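Long-range contacts in SJCHGC06286 protein (Schistosoma japonicum, PDB 3QBR), which probably binds BH domains of other Bcl-2 family proteins and so takes part in regulating apoptosis in this parasite: residues L19-L24 with D51-P56; C25-L29 with F126-R130. All blocks are in the same frame, centred on the assembly; numbering follows the deposited sequence.

Contact 1: residues L19-L24 with D51-P56; sequences LQTSTL and DLTCVP
Thr23, Val55, Gln20 and Leu19 carry this contact, in which helix 17-31 of the Bcl-2 helical bundle is overlaid by the irregular loop 51-56 that leads from helix 35-48 to helix 58-79. Thr23 sits in the middle. Its OG1 receives a weak hydrogen bond from the backbone N of Thr53, 3.4 Å long and bent to 140° at the hydrogen. The same hydroxyl turns back to its own helix and donates to Leu19 O at 3.1 Å, a bond made possible because OG1 lies beside the backbone N and anti to the carbonyl carbon (chi1 -60°). That carbonyl also takes the regular helical bond from Thr23 N, the two donors arriving from opposite faces of its plane. The same rotation of Thr23 brings its methyl CG2 to the loop, 4.0 Å from Val55 CG2.

Val55 is the loop's main apolar contribution, its bond from CA to CB directed toward the helix. Gln20 lies across it, almost perpendicular, with Gln20 CG 3.7 Å from Val55 CG2, and the extended chain carries the amide on toward the ring of Pro56. Val55 CG1 lies 4.4 Å from CG of the buried Leu24, whose side chain packs on Ile61 and Ile62 of helix 58-79, just beyond the loop, and on Trp170. At the other end Leu19 reaches across to Asp51, with Leu19 CD1 3.7 Å from the backbone O of Asp51.

The bond from CA to CB of Cys54 points away from segment 19-24, in keeping with the interchain disulfide seen for this residue. A water adds a second link at Asp51: it donates to Asp51 O at 3.0 Å and also hydrogen-bonds to Ser22 OG.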
# COMPACT_ATOMS: atom_id res chain seq x y z
N LEU A 19 -8.36 -12.42 -1.40
CA LEU A 19 -7.40 -13.22 -0.65
C LEU A 19 -6.03 -13.16 -1.31
O LEU A 19 -4.98 -13.08 -0.67
CB LEU A 19 -7.87 -14.66 -0.61
CG LEU A 19 -6.97 -15.59 0.19
CD1 LEU A 19 -6.71 -15.04 1.60
CD2 LEU A 19 -7.60 -16.96 0.24
N GLN A 20 -6.06 -13.21 -2.63
CA GLN A 20 -4.89 -12.97 -3.44
C GLN A 20 -4.29 -11.60 -3.09
O GLN A 20 -3.11 -11.50 -2.77
CB GLN A 20 -5.27 -13.07 -4.91
CG GLN A 20 -4.12 -13.20 -5.89
CD GLN A 20 -4.61 -13.32 -7.33
OE1 GLN A 20 -5.48 -14.14 -7.64
NE2 GLN A 20 -4.05 -12.50 -8.23
N THR A 21 -5.10 -10.53 -3.10
CA THR A 21 -4.52 -9.20 -2.94
C THR A 21 -3.94 -9.02 -1.54
O THR A 21 -2.91 -8.38 -1.34
CB THR A 21 -5.50 -8.04 -3.27
OG1 THR A 21 -6.18 -7.63 -2.09
CG2 THR A 21 -6.52 -8.46 -4.31
N SER A 22 -4.62 -9.59 -0.57
CA SER A 22 -4.10 -9.63 0.79
C SER A 22 -2.68 -10.25 0.87
O SER A 22 -1.76 -9.65 1.44
CB SER A 22 -5.10 -10.41 1.68
OG SER A 22 -4.62 -10.52 3.00
N THR A 23 -2.52 -11.42 0.27
CA THR A 23 -1.23 -12.12 0.27
C THR A 23 -0.12 -11.28 -0.36
O THR A 23 1.04 -11.34 0.06
CB THR A 23 -1.33 -13.50 -0.46
OG1 THR A 23 -2.29 -14.35 0.19
CG2 THR A 23 0.01 -14.18 -0.48
N LEU A 24 -0.48 -10.48 -1.37
CA LEU A 24 0.52 -9.63 -2.02
C LEU A 24 1.00 -8.53 -1.09
O LEU A 24 2.19 -8.20 -1.08
CB LEU A 24 -0.04 -8.99 -3.27
CG LEU A 24 0.42 -9.58 -4.59
CD1 LEU A 24 -0.27 -8.80 -5.72
CD2 LEU A 24 1.95 -9.52 -4.70
N ASP A 51 -4.97 -16.52 6.74
CA ASP A 51 -4.93 -17.31 5.52
C ASP A 51 -4.11 -16.64 4.41
O ASP A 51 -4.10 -15.42 4.26
CB ASP A 51 -6.37 -17.61 5.05
CG ASP A 51 -6.47 -18.89 4.24
OD1 ASP A 51 -5.47 -19.65 4.16
OD2 ASP A 51 -7.55 -19.16 3.67
N LEU A 52 -3.41 -17.47 3.65
CA LEU A 52 -2.66 -17.04 2.48
C LEU A 52 -2.81 -18.09 1.36
O LEU A 52 -2.73 -19.31 1.60
CB LEU A 52 -1.18 -16.84 2.83
CG LEU A 52 -0.91 -15.98 4.06
CD1 LEU A 52 0.46 -16.30 4.67
CD2 LEU A 52 -1.05 -14.46 3.74
N THR A 53 -3.06 -17.61 0.14
CA THR A 53 -2.96 -18.48 -1.01
C THR A 53 -1.63 -18.28 -1.68
O THR A 53 -0.73 -17.62 -1.17
CB THR A 53 -4.05 -18.20 -2.04
OG1 THR A 53 -3.87 -16.88 -2.56
CG2 THR A 53 -5.41 -18.31 -1.39
N CYS A 54 -1.51 -18.87 -2.85
CA CYS A 54 -0.35 -18.71 -3.68
C CYS A 54 -0.79 -17.80 -4.82
O CYS A 54 -1.79 -18.06 -5.48
CB CYS A 54 0.13 -20.09 -4.17
SG CYS A 54 1.05 -20.12 -5.74
N VAL A 55 -0.03 -16.73 -5.04
CA VAL A 55 -0.34 -15.78 -6.10
C VAL A 55 0.41 -16.15 -7.37
O VAL A 55 1.61 -16.41 -7.32
CB VAL A 55 0.02 -14.33 -5.68
CG1 VAL A 55 -0.22 -13.35 -6.84
CG2 VAL A 55 -0.76 -13.93 -4.42
N PRO A 56 -0.30 -16.20 -8.51
CA PRO A 56 0.39 -16.56 -9.75
C PRO A 56 1.35 -15.46 -10.21
O PRO A 56 0.94 -14.31 -10.33
CB PRO A 56 -0.75 -16.74 -10.76
CG PRO A 56 -1.99 -16.91 -9.92
CD PRO A 56 -1.77 -16.18 -8.65
O HOH W 1 -5.91 -13.00 3.89

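Contact 2: residues C25-L29 with F126-R130; sequences CHSFL and FAFLR
The helical segments 25-29 and 126-130 cross at -67°, their axes 10.8 Å apart at closest approach; of the CA atoms, those of Leu29 and Arg130 come nearest, 6.3 Å apart. Two phenylalanines fill much of the gap. Phe126 turns its edge toward the face of Phe28 in an offset edge-to-face pair, ring centroids 5.7 Å apart and planes at 86°. CG of Phe28 stands anti to the backbone N (chi1 158°), which sends its ring across to helix 119-137; there the ring edge meets the backbone O of Phe126, and Phe28 CE2 lies 3.7 Å from Phe126 CB.

Cys25 SG makes an oblique sulfur-aromatic contact with Phe126, 3.7 Å from CE1 of that ring, and also touches Leu129 CD2 at 4.0 Å. One helical turn further on, Leu29 and Arg130 run alongside each other, pointing opposite ways, with Leu29 CD2 3.6 Å from Arg130 CA. The aliphatic part of Arg130 serves as packing too, its CD resting 3.9 Å from Phe28 CZ.

Ile62 of helix 58-79 adds to the surroundings of Phe28, while from helix 142-159 Ile149 packs on Leu29 and Leu148 on Leu129. Aromatic and aliphatic side chains thus join helix 17-31 to the central hydrophobic helix 119-137, the core arrangement of the Bcl-2 fold.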
# COMPACT_ATOMS: atom_id res chain seq x y z
N CYS A 25 0.08 -7.98 -0.31
CA CYS A 25 0.45 -6.94 0.64
C CYS A 25 1.43 -7.45 1.65
O CYS A 25 2.49 -6.83 1.82
CB CYS A 25 -0.76 -6.37 1.36
SG CYS A 25 -1.76 -5.44 0.25
N HIS A 26 1.08 -8.55 2.34
CA HIS A 26 2.02 -9.22 3.25
C HIS A 26 3.42 -9.45 2.62
O HIS A 26 4.42 -8.93 3.12
CB HIS A 26 1.43 -10.52 3.80
CG HIS A 26 0.24 -10.31 4.68
ND1 HIS A 26 0.30 -9.64 5.88
CD2 HIS A 26 -1.06 -10.67 4.53
CE1 HIS A 26 -0.90 -9.60 6.43
NE2 HIS A 26 -1.74 -10.22 5.63
N SER A 27 3.49 -10.17 1.51
CA SER A 27 4.79 -10.44 0.90
C SER A 27 5.51 -9.16 0.61
O SER A 27 6.69 -9.03 0.93
CB SER A 27 4.64 -11.20 -0.42
OG SER A 27 3.78 -12.30 -0.25
N PHE A 28 4.83 -8.22 -0.04
CA PHE A 28 5.46 -6.98 -0.45
C PHE A 28 6.03 -6.24 0.76
O PHE A 28 7.16 -5.80 0.74
CB PHE A 28 4.51 -6.09 -1.25
CG PHE A 28 4.91 -4.63 -1.25
CD1 PHE A 28 6.00 -4.20 -1.99
CD2 PHE A 28 4.21 -3.71 -0.48
CE1 PHE A 28 6.37 -2.86 -1.97
CE2 PHE A 28 4.59 -2.38 -0.46
CZ PHE A 28 5.67 -1.96 -1.21
N LEU A 29 5.25 -6.13 1.83
CA LEU A 29 5.79 -5.59 3.07
C LEU A 29 6.98 -6.41 3.65
O LEU A 29 7.95 -5.83 4.16
CB LEU A 29 4.68 -5.42 4.11
CG LEU A 29 3.51 -4.51 3.73
CD1 LEU A 29 2.34 -4.71 4.73
CD2 LEU A 29 3.93 -3.02 3.59
N PHE A 126 0.42 0.89 -2.51
CA PHE A 126 1.39 0.05 -1.82
C PHE A 126 2.52 0.84 -1.17
O PHE A 126 2.96 0.50 -0.07
CB PHE A 126 2.00 -1.00 -2.76
CG PHE A 126 1.03 -2.09 -3.18
CD1 PHE A 126 0.93 -3.27 -2.45
CD2 PHE A 126 0.23 -1.92 -4.31
CE1 PHE A 126 0.03 -4.30 -2.84
CE2 PHE A 126 -0.67 -2.93 -4.70
CZ PHE A 126 -0.77 -4.13 -3.96
N ALA A 127 3.00 1.89 -1.85
CA ALA A 127 4.15 2.61 -1.31
C ALA A 127 3.74 3.34 -0.03
O ALA A 127 4.50 3.40 0.96
CB ALA A 127 4.73 3.55 -2.32
N PHE A 128 2.51 3.86 -0.05
CA PHE A 128 1.97 4.57 1.09
C PHE A 128 1.62 3.66 2.25
O PHE A 128 1.92 3.98 3.40
CB PHE A 128 0.71 5.32 0.69
CG PHE A 128 0.18 6.25 1.75
CD1 PHE A 128 0.95 7.29 2.23
CD2 PHE A 128 -1.11 6.12 2.21
CE1 PHE A 128 0.45 8.17 3.19
CE2 PHE A 128 -1.63 7.00 3.16
CZ PHE A 128 -0.85 8.02 3.65
N LEU A 129 0.94 2.56 1.95
CA LEU A 129 0.63 1.54 2.97
C LEU A 129 1.92 1.07 3.68
O LEU A 129 1.95 0.96 4.90
CB LEU A 129 -0.10 0.36 2.33
CG LEU A 129 -0.37 -0.91 3.14
CD1 LEU A 129 -1.47 -0.72 4.21
CD2 LEU A 129 -0.73 -2.03 2.15
N ARG A 130 2.98 0.87 2.91
CA ARG A 130 4.31 0.55 3.46
C ARG A 130 4.77 1.58 4.48
O ARG A 130 5.27 1.25 5.56
CB ARG A 130 5.34 0.48 2.35
CG ARG A 130 6.64 -0.09 2.79
CD ARG A 130 7.66 -0.13 1.65
NE ARG A 130 8.41 1.12 1.71
CZ ARG A 130 9.65 1.23 2.15
NH1 ARG A 130 10.32 0.15 2.53
NH2 ARG A 130 10.23 2.42 2.18

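How the contacts relate
Both contacts draw on helix 17-31, contact 1 on residues 19-24 and contact 2 on 25-29, which follow directly. Their centres lie 13 Å apart, one at the surface of the bundle and the other about 3 Å from the centre of the chain. The helix therefore runs from a loop-covered outer part into the core, where it meets helix 119-137. The contacts also touch directly: Leu52 CD2 of the loop lies 3.9 Å from CD2 of His26, three residues after Thr23. Helix 58-79 joins them further, since Ile62 packs against both Leu24 of contact 1 and Phe28 of contact 2.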